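Local coordinates for lipid-transfer protein (Thermomonospora curvata, PDB 6OK1), which is a lipid-transfer protein of the thiolase superfamily, built from N-terminal and C-terminal thiolase-like regions, at residues Glu17-Asn21 with Lys186-Tyr190; Gly84-Val90 with Val380-Leu385; Cys107-Glu113 with Tyr344-Met348; Asp169-Ala174 with Thr298-Leu302; Asp177-Ala181 with Cys333-Gly338. All coordinates share one frame; numbering follows the deposited sequence.

Interaction 1. Residues Glu17-Asn21 with Lys186-Tyr190; sequences EFSKN and KAWFY
Lys20 lies over the indole of Trp188 in a cation-pi contact. Lys20 NZ is 4.3 Å from the centroid of the five-membered ring, 11° off the ring normal. Lys20 CE sits closer, 3.5 Å from the same centroid, in a CH-pi contact. Farther back along the chain, Lys20 CG lies over the six-membered part of the indole, 3.5 Å from Trp188 CZ2. The bend at chi2 (-62°) lays CG, CE and NZ along one face of the indole. The ammonium has a stronger polar partner elsewhere, the backbone O of Glu217. Trp188 CG is anti to the backbone N (chi1 -173°), which carries the indole toward residues 17-21. At the edge of the indole lies Phe18 O, 4.1 Å from Trp188 CE3.

No direct hydrogen bond joins the two segments. Two waters do so instead. One accepts from Phe18 N and donates to Lys186 O. The other donates to both Phe18 O and Lys186 O, at 2.8 Å from each of these oxygens. Lys186 O is thus gripped twice by water.

This is a surface contact between two loops of the thiolase N-terminal family region. Residues 17-21 include an ST turn at Ser19, and Ala187-Tyr190 form a type I beta turn.

Interaction 2. Residues Gly84-Val90 with Val380-Leu385; sequences GAACGTV and VPTSGL
Ser383 carries the polar part of this buried contact. Its OG donates to Gly84 O at 2.8 Å, and the donor lies 24° out of the carbonyl plane. The same OG accepts a weak bond from Gly88 N at 2.9 Å. With chi1 at 52°, OG stands between the backbone N and the carbonyl carbon and projects from strand 382-388 toward residues 84-88.

Two CA-H...O contacts run alongside. Gly84 CA meets Pro381 O at 3.3 Å, and Thr382 CA meets Gly84 O at 3.4 Å. Gly84, having no side chain, lets the backbones come this close.

The apolar part lies further along. Cys87 CB touches Leu385 CG at 3.8 Å. Val90 CG1 meets Leu385 CD2 at 3.8 Å, the two side chains crossing at about a right angle. Ile351 of helix 348-359 packs on both Cys87 and Leu385.

The helix and strand segments cross at 58°, with axes 6.2 Å apart. They join the two thiolase family regions in the protein core. One serine hydroxyl, donating and accepting, thus bridges Gly84 O and, weakly, Gly88 N, while the packing beyond it is mainly apolar.

Interaction 3. Residues Cys107-Glu113 with Tyr344-Met348; sequences CYRAFNE and YIHGM
Strand 104-112 of the central thiolase sheet meets the turn that leads into helix 348-359, and His346 on that turn makes a His-carboxylate hydrogen bond. His346 NE2 donates to Glu113 OE2 at 2.9 Å, with an angle of 145° at the hydrogen. The bond reaches OE2 from above the carboxylate plane, 56° out of it. Glu113 is modelled in two conformers, and its bonds given here belong to one of them.

Phe111 turns its edge to one face of His346. The centroids are 4.6 Å apart, and Phe111 CZ is 3.5 Å from His346 CD2. With chi1 at 45°, Phe111 CG lies between the backbone N and carbonyl carbon, and the ring projects toward the turn. Tyr344 O lies at its edge, 3.3 Å from Phe111 CZ.

One water joins Arg109 NH2 to His346 ND1. A second donates to both Glu113 OE2, in the same conformer, and Tyr344 O. Arg109 NH1 has its salt bridge with Asp57. Earlier on the strand, Met348 CG packs on Arg109 CB at 3.9 Å, and Met348 CE lies 4.2 Å from Cys107 CB.

Ile345-Met348 form a type I' beta turn, with Gly347 at the N-cap position of helix 348-359. The contact joins the N-terminal and C-terminal family regions of the thiolase fold.

Interaction 4. Residues Asp169-Ala174 with Thr298-Leu302; sequences DFGRVA and TPLVL
Phe170 has CG anti to its carbonyl carbon (chi1 -58°), which brings the ring off helix 167-182 and over Pro299. Val173 has CG1 anti to the backbone N (chi1 174°) and CG2 beside the backbone N; CG1 faces Thr298 and Val301, and CG2 faces Leu302.

Pro299 lies on one face of the Phe170 ring. Its CB is 3.8 Å from the ring centroid and 10° off the normal, a CH-pi contact over the centre. The two side chains cross at about a right angle. Leu302 takes another position, with CD1 at the ring edge, 4.0 Å from Phe170 CD1.

Val173 is the second point of packing. Its CG1 meets Val301 CG2 tip to tip at 3.9 Å. The same CG1 is 3.9 Å from Thr298 CG2, as the two side chains slide past each other in opposite directions. Val173 CG2 touches Leu302 CD1 at 3.9 Å. Thr298 CG2 also packs against Ala174 CB, at 4.0 Å. The hydroxyl of Thr298 is bound instead to Asp213. No hydrogen bond crosses between the segments, and the touching residues are all buried.

Thr298-Val301 form a type I beta turn leading into helix 301-307. Helix 148-163 packs on Phe170, Pro299 and Leu302, helix 316-321 on Asp169 and Leu302, and helix 196-201 on Ala174.

Interaction 5. Residues Asp177-Ala181 with Cys333-Gly338; sequences DRKHA and CNTHGG
Asp177 and Asn334 cross obliquely, with carboxylate and amide planes nearly coplanar at 29°. They join helix 167-182 to a loop of the C-terminal thiolase family region, whose Asn334-Gly337 stretch is a type I beta turn. Asn334 ND2 donates to Asp177 OD1 at 3.0 Å, with an angle of 156° at the hydrogen. The bond uses the syn lone pair of OD1 and lies in the amide plane. The other end of the amide is held too, since Asn334 OD1 accepts from Leu293 N. This fixes the rotation of the amide. Asp177 OD2 lies close to Asp295 OD2.

His180 presents its ring edge to the loop. With chi1 at -64°, CG is anti to the carbonyl carbon and the ring reaches toward the turn. Its ND1 donates weakly to two backbone oxygens, Cys333 O at 2.8 Å and Asn334 O at 3.1 Å. Both lie near the ring plane, so one N-H is shared between them. Asn334 O also accepts from Gly337 N within the turn.

The backbones come closest at Gly337. Gly337 has no side chain, and its CA comes within 3.8 Å of Ala181 CB. Gly337 CA also makes a CA-H...O contact with Asp177 O at 3.3 Å, while that oxygen accepts the helical bond from Ala181 N.

Interactions 2 to 5 each join the N-terminal and C-terminal thiolase family regions; interaction 1 lies within the N-terminal one, at the surface. Interactions 1 and 3 touch where Phe18 CD1 meets Ile345 CD1 at 3.9 Å. Interaction 1 also touches interaction 5, with Ala187 CB 3.5 Å from Ala181 O. Interactions 2 and 3 meet in the core, where Ala86 O lies 3.7 Å from Met348 SD. Interactions 4 and 5 share helix 167-182, their centres 12 Å apart. Interactions 2 and 4 do not touch; their nearest atoms are about 7 Å apart. The sodium ion is remote, about 12 Å from the Tyr108 side chain of interaction 3.

Interaction 1. Residues Glu17-Asn21 with Lys186-Tyr190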
# COMPACT_ATOMS: atom_id res chain seq x y z
N GLU A 17 -19.51 13.78 -8.56
CA GLU A 17 -19.77 13.62 -9.97
C GLU A 17 -18.53 13.02 -10.63
O GLU A 17 -17.40 13.25 -10.19
CB GLU A 17 -20.13 14.97 -10.62
CG GLU A 17 -18.96 15.80 -11.11
CD GLU A 17 -18.12 16.41 -9.98
OE1 GLU A 17 -18.58 16.39 -8.82
OE2 GLU A 17 -17.01 16.92 -10.28
N PHE A 18 -18.77 12.16 -11.61
CA PHE A 18 -17.72 11.61 -12.45
C PHE A 18 -17.62 12.48 -13.70
O PHE A 18 -18.62 12.69 -14.39
CB PHE A 18 -18.03 10.16 -12.83
CG PHE A 18 -18.31 9.28 -11.64
CD1 PHE A 18 -17.62 9.47 -10.46
CD2 PHE A 18 -19.27 8.27 -11.70
CE1 PHE A 18 -17.86 8.65 -9.36
CE2 PHE A 18 -19.49 7.43 -10.60
CZ PHE A 18 -18.78 7.63 -9.43
N SER A 19 -16.42 12.98 -13.99
CA SER A 19 -16.30 13.95 -15.08
C SER A 19 -14.97 13.75 -15.80
O SER A 19 -14.25 12.77 -15.57
CB SER A 19 -16.43 15.38 -14.55
OG SER A 19 -15.24 15.78 -13.91
N LYS A 20 -14.66 14.68 -16.70
CA LYS A 20 -13.36 14.76 -17.34
C LYS A 20 -12.56 15.95 -16.84
O LYS A 20 -11.47 16.21 -17.36
CB LYS A 20 -13.53 14.85 -18.86
CG LYS A 20 -14.44 13.78 -19.43
CD LYS A 20 -13.87 12.38 -19.18
CE LYS A 20 -14.78 11.31 -19.79
NZ LYS A 20 -14.38 9.92 -19.44
N ASN A 21 -13.08 16.68 -15.87
CA ASN A 21 -12.34 17.76 -15.22
C ASN A 21 -13.04 18.17 -13.94
O ASN A 21 -14.03 18.91 -13.95
CB ASN A 21 -12.21 18.97 -16.15
CG ASN A 21 -11.58 20.19 -15.43
OD1 ASN A 21 -10.73 20.03 -14.56
ND2 ASN A 21 -12.03 21.39 -15.78
N LYS A 186 -25.95 9.40 -14.21
CA LYS A 186 -24.61 9.61 -13.66
C LYS A 186 -23.51 9.19 -14.62
O LYS A 186 -22.34 9.52 -14.38
CB LYS A 186 -24.45 8.84 -12.35
CG LYS A 186 -25.45 9.20 -11.27
CD LYS A 186 -25.26 10.62 -10.80
CE LYS A 186 -26.24 10.97 -9.67
NZ LYS A 186 -26.11 12.39 -9.23
N ALA A 187 -23.86 8.46 -15.67
CA ALA A 187 -22.89 7.90 -16.59
C ALA A 187 -22.40 8.93 -17.60
O ALA A 187 -23.15 9.81 -18.04
CB ALA A 187 -23.51 6.71 -17.33
N TRP A 188 -21.13 8.81 -17.98
CA TRP A 188 -20.60 9.76 -18.95
C TRP A 188 -21.33 9.65 -20.26
O TRP A 188 -21.51 10.65 -20.96
CB TRP A 188 -19.10 9.56 -19.18
CG TRP A 188 -18.56 10.64 -20.05
CD1 TRP A 188 -18.15 10.54 -21.34
CD2 TRP A 188 -18.41 12.03 -19.69
NE1 TRP A 188 -17.75 11.76 -21.81
CE2 TRP A 188 -17.90 12.69 -20.82
CE3 TRP A 188 -18.67 12.76 -18.52
CZ2 TRP A 188 -17.63 14.06 -20.82
CZ3 TRP A 188 -18.40 14.13 -18.52
CH2 TRP A 188 -17.89 14.77 -19.67
N PHE A 189 -21.78 8.44 -20.62
CA PHE A 189 -22.45 8.22 -21.89
C PHE A 189 -23.97 8.11 -21.72
O PHE A 189 -24.64 7.41 -22.49
CB PHE A 189 -21.86 7.01 -22.59
CG PHE A 189 -20.44 7.24 -23.04
CD1 PHE A 189 -20.15 8.08 -24.12
CD2 PHE A 189 -19.38 6.65 -22.36
CE1 PHE A 189 -18.85 8.31 -24.53
CE2 PHE A 189 -18.07 6.88 -22.77
CZ PHE A 189 -17.80 7.70 -23.85
N TYR A 190 -24.50 8.79 -20.72
CA TYR A 190 -25.94 9.00 -20.61
C TYR A 190 -26.51 9.45 -21.96
O TYR A 190 -25.97 10.35 -22.60
CB TYR A 190 -26.21 10.05 -19.53
CG TYR A 190 -27.68 10.32 -19.23
CD1 TYR A 190 -28.57 9.28 -19.01
CD2 TYR A 190 -28.15 11.62 -19.15
CE1 TYR A 190 -29.91 9.54 -18.69
CE2 TYR A 190 -29.47 11.88 -18.84
CZ TYR A 190 -30.35 10.84 -18.63
OH TYR A 190 -31.66 11.12 -18.33
O HOH W 1 -21.51 11.22 -12.28
O HOH W 2 -20.44 11.02 -15.72

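Interaction 2. Residues Gly84-Val90 with Val380-Leu385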
# COMPACT_ATOMS: atom_id res chain seq x y z
N GLY A 84 -7.36 -3.96 -9.39
CA GLY A 84 -7.48 -5.28 -8.77
C GLY A 84 -7.94 -5.20 -7.33
O GLY A 84 -8.47 -6.16 -6.75
N ALA A 85 -7.68 -4.05 -6.70
CA ALA A 85 -7.89 -3.89 -5.28
C ALA A 85 -9.32 -3.55 -4.87
O ALA A 85 -9.62 -3.59 -3.67
CB ALA A 85 -6.98 -2.76 -4.77
N ALA A 86 -10.20 -3.17 -5.80
CA ALA A 86 -11.44 -2.51 -5.41
C ALA A 86 -12.24 -3.33 -4.41
O ALA A 86 -12.67 -2.82 -3.38
CB ALA A 86 -12.28 -2.22 -6.66
N CYS A 87 -12.46 -4.61 -4.72
CA CYS A 87 -13.25 -5.45 -3.82
C CYS A 87 -12.44 -5.85 -2.59
O CYS A 87 -13.01 -6.05 -1.50
CB CYS A 87 -13.74 -6.67 -4.59
SG CYS A 87 -15.03 -6.24 -5.79
N GLY A 88 -11.12 -5.94 -2.73
CA GLY A 88 -10.25 -6.17 -1.59
C GLY A 88 -10.37 -5.11 -0.51
O GLY A 88 -10.24 -5.42 0.68
N THR A 89 -10.62 -3.84 -0.89
CA THR A 89 -10.76 -2.83 0.16
C THR A 89 -11.97 -3.14 1.03
O THR A 89 -11.94 -2.97 2.25
CB THR A 89 -10.87 -1.40 -0.40
OG1 THR A 89 -12.12 -1.22 -1.09
CG2 THR A 89 -9.68 -1.05 -1.28
N VAL A 90 -13.03 -3.66 0.41
CA VAL A 90 -14.21 -4.04 1.16
C VAL A 90 -13.96 -5.31 1.98
O VAL A 90 -14.46 -5.43 3.10
CB VAL A 90 -15.41 -4.19 0.22
CG1 VAL A 90 -16.63 -4.71 1.00
CG2 VAL A 90 -15.74 -2.85 -0.43
N VAL A 380 -4.57 -8.60 -13.15
CA VAL A 380 -3.76 -8.29 -11.97
C VAL A 380 -4.26 -9.17 -10.82
O VAL A 380 -5.38 -9.69 -10.86
CB VAL A 380 -3.88 -6.80 -11.56
CG1 VAL A 380 -3.09 -5.90 -12.48
CG2 VAL A 380 -5.35 -6.37 -11.50
N PRO A 381 -3.47 -9.30 -9.77
CA PRO A 381 -4.06 -9.78 -8.51
C PRO A 381 -5.35 -9.03 -8.25
O PRO A 381 -5.40 -7.79 -8.34
CB PRO A 381 -2.99 -9.42 -7.48
CG PRO A 381 -1.74 -9.42 -8.22
CD PRO A 381 -2.08 -8.89 -9.61
N THR A 382 -6.39 -9.77 -7.91
CA THR A 382 -7.73 -9.24 -8.00
C THR A 382 -8.54 -9.64 -6.78
O THR A 382 -8.01 -10.12 -5.77
CB THR A 382 -8.34 -9.66 -9.36
OG1 THR A 382 -9.56 -8.94 -9.58
CG2 THR A 382 -8.60 -11.16 -9.46
N SER A 383 -9.83 -9.39 -6.87
CA SER A 383 -10.75 -9.56 -5.74
C SER A 383 -12.18 -9.59 -6.25
O SER A 383 -12.47 -9.28 -7.40
CB SER A 383 -10.54 -8.44 -4.69
OG SER A 383 -10.60 -7.15 -5.26
N GLY A 384 -13.10 -9.98 -5.35
CA GLY A 384 -14.51 -10.04 -5.68
C GLY A 384 -15.34 -9.96 -4.43
O GLY A 384 -14.84 -10.14 -3.31
N LEU A 385 -16.63 -9.72 -4.64
CA LEU A 385 -17.61 -9.73 -3.56
C LEU A 385 -18.84 -10.47 -4.02
O LEU A 385 -19.19 -10.44 -5.19
CB LEU A 385 -18.08 -8.33 -3.15
CG LEU A 385 -16.98 -7.37 -2.71
CD1 LEU A 385 -17.51 -5.98 -2.73
CD2 LEU A 385 -16.42 -7.74 -1.35
O HOH W 3 -7.15 -7.76 -4.26

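Interaction 3. Residues Cys107-Glu113 with Tyr344-Met348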
# COMPACT_ATOMS: atom_id res chain seq x y z
N CYS A 107 -14.17 2.76 2.82
CA CYS A 107 -13.30 2.39 1.72
C CYS A 107 -13.45 3.45 0.63
O CYS A 107 -14.58 3.82 0.30
CB CYS A 107 -13.69 1.02 1.16
SG CYS A 107 -13.91 -0.25 2.41
N TYR A 108 -12.33 3.95 0.08
CA TYR A 108 -12.45 5.05 -0.88
C TYR A 108 -11.36 5.00 -1.94
O TYR A 108 -10.32 4.36 -1.79
CB TYR A 108 -12.41 6.41 -0.16
CG TYR A 108 -11.09 6.73 0.52
CD1 TYR A 108 -10.85 6.33 1.81
CD2 TYR A 108 -10.09 7.45 -0.13
CE1 TYR A 108 -9.64 6.62 2.43
CE2 TYR A 108 -8.87 7.73 0.49
CZ TYR A 108 -8.67 7.32 1.76
OH TYR A 108 -7.50 7.57 2.40
N ARG A 109 -11.63 5.72 -3.04
CA ARG A 109 -10.65 5.98 -4.08
C ARG A 109 -11.09 7.26 -4.76
O ARG A 109 -12.27 7.41 -5.09
CB ARG A 109 -10.59 4.82 -5.10
CG ARG A 109 -9.48 4.91 -6.13
CD ARG A 109 -8.13 4.60 -5.52
NE ARG A 109 -7.08 4.57 -6.54
CZ ARG A 109 -6.28 5.57 -6.86
NH1 ARG A 109 -6.35 6.76 -6.24
NH2 ARG A 109 -5.39 5.40 -7.84
N ALA A 110 -10.16 8.18 -4.95
CA ALA A 110 -10.47 9.41 -5.68
C ALA A 110 -9.26 9.90 -6.45
O ALA A 110 -8.13 9.84 -5.95
CB ALA A 110 -10.96 10.50 -4.72
N PHE A 111 -9.48 10.37 -7.67
CA PHE A 111 -8.36 10.83 -8.47
C PHE A 111 -8.83 11.75 -9.59
O PHE A 111 -10.02 11.81 -9.93
CB PHE A 111 -7.55 9.65 -9.06
CG PHE A 111 -8.38 8.54 -9.66
CD1 PHE A 111 -9.39 8.79 -10.59
CD2 PHE A 111 -8.08 7.21 -9.36
CE1 PHE A 111 -10.11 7.74 -11.18
CE2 PHE A 111 -8.78 6.15 -9.95
CZ PHE A 111 -9.81 6.42 -10.86
N ASN A 112 -7.86 12.45 -10.16
CA ASN A 112 -8.03 13.19 -11.41
C ASN A 112 -7.25 12.50 -12.52
O ASN A 112 -6.24 13.00 -12.99
CB ASN A 112 -7.55 14.62 -11.24
CG ASN A 112 -8.46 15.43 -10.36
OD1 ASN A 112 -9.69 15.37 -10.50
ND2 ASN A 112 -7.88 16.18 -9.44
N GLU A 113 -7.71 11.33 -12.94
CA GLU A 113 -6.98 10.60 -13.96
C GLU A 113 -7.16 11.19 -15.35
O GLU A 113 -6.31 10.97 -16.20
CB GLU A 113 -7.40 9.12 -13.99
CG GLU A 113 -6.78 8.28 -12.91
CD GLU A 113 -6.41 6.89 -13.39
OE1 GLU A 113 -5.29 6.47 -13.07
OE2 GLU A 113 -7.23 6.23 -14.06
N TYR A 344 -14.57 5.31 -15.05
CA TYR A 344 -13.44 4.45 -14.67
C TYR A 344 -12.92 4.92 -13.31
O TYR A 344 -11.95 5.67 -13.21
CB TYR A 344 -12.36 4.52 -15.73
CG TYR A 344 -11.18 3.57 -15.59
CD1 TYR A 344 -11.31 2.31 -15.01
CD2 TYR A 344 -9.94 3.95 -16.07
CE1 TYR A 344 -10.21 1.45 -14.92
CE2 TYR A 344 -8.84 3.10 -15.99
CZ TYR A 344 -8.99 1.85 -15.42
OH TYR A 344 -7.91 1.01 -15.36
N ILE A 345 -13.59 4.47 -12.24
CA ILE A 345 -13.09 4.73 -10.89
C ILE A 345 -12.47 3.44 -10.35
O ILE A 345 -12.65 3.06 -9.18
CB ILE A 345 -14.21 5.26 -9.97
CG1 ILE A 345 -15.09 6.27 -10.73
CG2 ILE A 345 -13.58 5.89 -8.75
CD1 ILE A 345 -14.34 7.54 -11.21
N HIS A 346 -11.70 2.77 -11.22
CA HIS A 346 -10.96 1.55 -10.89
C HIS A 346 -11.83 0.59 -10.09
O HIS A 346 -11.36 -0.02 -9.11
CB HIS A 346 -9.66 1.90 -10.16
CG HIS A 346 -8.69 2.67 -11.00
ND1 HIS A 346 -7.37 2.86 -10.62
CD2 HIS A 346 -8.83 3.30 -12.19
CE1 HIS A 346 -6.75 3.57 -11.55
NE2 HIS A 346 -7.62 3.86 -12.50
N GLY A 347 -13.08 0.41 -10.54
CA GLY A 347 -13.99 -0.61 -10.04
C GLY A 347 -14.85 -0.20 -8.86
O GLY A 347 -15.86 -0.85 -8.59
N MET A 348 -14.47 0.86 -8.16
CA MET A 348 -15.18 1.22 -6.94
C MET A 348 -16.62 1.61 -7.21
O MET A 348 -17.52 1.28 -6.41
CB MET A 348 -14.44 2.34 -6.23
CG MET A 348 -13.09 1.91 -5.72
SD MET A 348 -13.16 0.66 -4.38
CE MET A 348 -13.40 1.69 -2.94
O HOH W 4 -5.48 2.69 -8.67
O HOH W 5 -9.82 6.94 -14.72

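Interaction 4. Residues Asp169-Ala174 with Thr298-Leu302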
# COMPACT_ATOMS: atom_id res chain seq x y z
N ASP A 169 -17.93 -10.42 -30.81
CA ASP A 169 -18.24 -10.96 -29.49
C ASP A 169 -17.80 -9.99 -28.39
O ASP A 169 -18.54 -9.75 -27.43
CB ASP A 169 -17.59 -12.33 -29.31
CG ASP A 169 -18.16 -13.35 -30.24
OD1 ASP A 169 -19.39 -13.39 -30.37
OD2 ASP A 169 -17.37 -14.10 -30.86
N PHE A 170 -16.60 -9.42 -28.52
CA PHE A 170 -16.18 -8.39 -27.57
C PHE A 170 -17.08 -7.16 -27.67
O PHE A 170 -17.41 -6.52 -26.66
CB PHE A 170 -14.72 -8.01 -27.83
CG PHE A 170 -13.74 -9.16 -27.72
CD1 PHE A 170 -13.96 -10.21 -26.86
CD2 PHE A 170 -12.60 -9.17 -28.52
CE1 PHE A 170 -13.04 -11.26 -26.76
CE2 PHE A 170 -11.68 -10.22 -28.44
CZ PHE A 170 -11.90 -11.26 -27.56
N GLY A 171 -17.48 -6.81 -28.89
CA GLY A 171 -18.33 -5.66 -29.10
C GLY A 171 -19.68 -5.77 -28.41
O GLY A 171 -20.23 -4.76 -27.95
N ARG A 172 -20.22 -6.99 -28.31
CA ARG A 172 -21.50 -7.13 -27.63
C ARG A 172 -21.42 -6.69 -26.18
O ARG A 172 -22.42 -6.23 -25.62
CB ARG A 172 -22.01 -8.57 -27.74
CG ARG A 172 -22.83 -8.74 -28.99
CD ARG A 172 -23.43 -10.13 -29.14
NE ARG A 172 -22.49 -11.01 -29.81
CZ ARG A 172 -22.33 -11.07 -31.12
NH1 ARG A 172 -23.08 -10.34 -31.93
NH2 ARG A 172 -21.41 -11.87 -31.64
N VAL A 173 -20.24 -6.85 -25.56
CA VAL A 173 -20.04 -6.36 -24.21
C VAL A 173 -20.12 -4.85 -24.19
O VAL A 173 -20.75 -4.26 -23.30
CB VAL A 173 -18.69 -6.84 -23.66
CG1 VAL A 173 -18.42 -6.22 -22.29
CG2 VAL A 173 -18.65 -8.32 -23.55
N ALA A 174 -19.46 -4.22 -25.15
CA ALA A 174 -19.50 -2.76 -25.23
C ALA A 174 -20.92 -2.27 -25.44
O ALA A 174 -21.35 -1.30 -24.81
CB ALA A 174 -18.58 -2.29 -26.36
N THR A 298 -13.13 -4.60 -22.76
CA THR A 298 -14.17 -5.60 -22.92
C THR A 298 -13.73 -7.06 -22.95
O THR A 298 -14.51 -7.92 -22.54
CB THR A 298 -14.94 -5.34 -24.21
OG1 THR A 298 -14.00 -5.29 -25.29
CG2 THR A 298 -15.76 -4.04 -24.09
N PRO A 299 -12.57 -7.42 -23.52
CA PRO A 299 -12.38 -8.84 -23.83
C PRO A 299 -12.31 -9.73 -22.62
O PRO A 299 -12.70 -10.90 -22.72
CB PRO A 299 -11.06 -8.87 -24.61
CG PRO A 299 -10.96 -7.48 -25.19
CD PRO A 299 -11.53 -6.58 -24.14
N LEU A 300 -11.79 -9.26 -21.49
CA LEU A 300 -11.64 -10.13 -20.35
C LEU A 300 -12.95 -10.34 -19.61
O LEU A 300 -12.99 -11.10 -18.64
CB LEU A 300 -10.57 -9.60 -19.39
CG LEU A 300 -9.17 -9.48 -20.01
CD1 LEU A 300 -8.12 -8.96 -19.02
CD2 LEU A 300 -8.70 -10.80 -20.58
N VAL A 301 -14.03 -9.71 -20.06
CA VAL A 301 -15.34 -10.05 -19.50
C VAL A 301 -15.69 -11.49 -19.83
O VAL A 301 -16.34 -12.17 -19.03
CB VAL A 301 -16.40 -9.07 -20.00
CG1 VAL A 301 -17.82 -9.53 -19.59
CG2 VAL A 301 -16.13 -7.68 -19.43
N LEU A 302 -15.27 -11.99 -21.01
CA LEU A 302 -15.65 -13.32 -21.43
C LEU A 302 -15.04 -14.39 -20.53
O LEU A 302 -15.77 -15.21 -19.99
CB LEU A 302 -15.32 -13.54 -22.91
CG LEU A 302 -16.37 -13.02 -23.91
CD1 LEU A 302 -16.41 -11.50 -23.93
CD2 LEU A 302 -16.09 -13.50 -25.33

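Interaction 5. Residues Asp177-Ala181 with Cys333-Gly338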
# COMPACT_ATOMS: atom_id res chain seq x y z
N ASP A 177 -22.97 -2.69 -22.18
CA ASP A 177 -22.52 -1.63 -21.29
C ASP A 177 -23.14 -0.28 -21.66
O ASP A 177 -23.63 0.46 -20.80
CB ASP A 177 -20.99 -1.47 -21.36
CG ASP A 177 -20.22 -2.38 -20.42
OD1 ASP A 177 -20.79 -3.02 -19.52
OD2 ASP A 177 -18.98 -2.45 -20.61
N ARG A 178 -23.01 0.10 -22.93
CA ARG A 178 -23.48 1.42 -23.33
C ARG A 178 -25.00 1.50 -23.32
O ARG A 178 -25.57 2.57 -23.11
CB ARG A 178 -22.92 1.77 -24.71
CG ARG A 178 -21.38 2.05 -24.67
CD ARG A 178 -21.04 3.38 -24.01
NE ARG A 178 -21.50 4.49 -24.84
CZ ARG A 178 -20.77 5.14 -25.74
NH1 ARG A 178 -19.48 4.84 -25.92
NH2 ARG A 178 -21.33 6.11 -26.46
N LYS A 179 -25.68 0.37 -23.52
CA LYS A 179 -27.14 0.38 -23.40
C LYS A 179 -27.56 0.76 -21.98
O LYS A 179 -28.45 1.59 -21.77
CB LYS A 179 -27.69 -1.00 -23.77
CG LYS A 179 -29.21 -1.15 -23.64
CD LYS A 179 -29.63 -2.51 -24.21
CE LYS A 179 -31.12 -2.72 -24.15
NZ LYS A 179 -31.48 -4.03 -24.75
N HIS A 180 -26.89 0.17 -20.99
CA HIS A 180 -27.23 0.46 -19.61
C HIS A 180 -26.75 1.85 -19.21
O HIS A 180 -27.43 2.54 -18.45
CB HIS A 180 -26.62 -0.60 -18.70
CG HIS A 180 -27.17 -1.97 -18.93
ND1 HIS A 180 -26.55 -3.12 -18.49
CD2 HIS A 180 -28.31 -2.38 -19.56
CE1 HIS A 180 -27.26 -4.18 -18.85
NE2 HIS A 180 -28.34 -3.75 -19.49
N ALA A 181 -25.58 2.27 -19.71
CA ALA A 181 -25.11 3.61 -19.40
C ALA A 181 -26.07 4.66 -19.94
O ALA A 181 -26.24 5.73 -19.35
CB ALA A 181 -23.71 3.85 -19.96
N CYS A 333 -26.14 -7.51 -16.24
CA CYS A 333 -24.73 -7.19 -16.04
C CYS A 333 -24.48 -5.71 -16.22
O CYS A 333 -24.98 -5.09 -17.16
CB CYS A 333 -23.90 -8.00 -17.02
SG CYS A 333 -22.09 -7.77 -16.84
N ASN A 334 -23.67 -5.15 -15.32
CA ASN A 334 -23.19 -3.79 -15.45
C ASN A 334 -24.34 -2.83 -15.72
O ASN A 334 -24.32 -2.02 -16.66
CB ASN A 334 -22.12 -3.71 -16.54
CG ASN A 334 -20.83 -4.41 -16.13
OD1 ASN A 334 -20.67 -4.77 -14.96
ND2 ASN A 334 -19.89 -4.58 -17.06
N THR A 335 -25.35 -2.92 -14.85
CA THR A 335 -26.56 -2.12 -14.96
C THR A 335 -26.32 -0.61 -14.81
O THR A 335 -27.19 0.18 -15.17
CB THR A 335 -27.56 -2.60 -13.91
OG1 THR A 335 -26.88 -2.88 -12.67
CG2 THR A 335 -28.20 -3.89 -14.39
N HIS A 336 -25.16 -0.20 -14.30
CA HIS A 336 -24.77 1.21 -14.30
C HIS A 336 -24.08 1.64 -15.59
O HIS A 336 -23.90 2.85 -15.81
CB HIS A 336 -23.83 1.50 -13.12
CG HIS A 336 -22.56 0.69 -13.12
ND1 HIS A 336 -22.53 -0.66 -13.44
CD2 HIS A 336 -21.29 1.03 -12.82
CE1 HIS A 336 -21.29 -1.10 -13.35
NE2 HIS A 336 -20.52 -0.10 -12.97
N GLY A 337 -23.66 0.70 -16.42
CA GLY A 337 -22.91 1.00 -17.62
C GLY A 337 -21.46 0.56 -17.56
O GLY A 337 -20.76 0.66 -18.57
N GLY A 338 -21.00 0.08 -16.41
CA GLY A 338 -19.63 -0.41 -16.27
C GLY A 338 -18.59 0.68 -16.18
O GLY A 338 -18.87 1.88 -16.16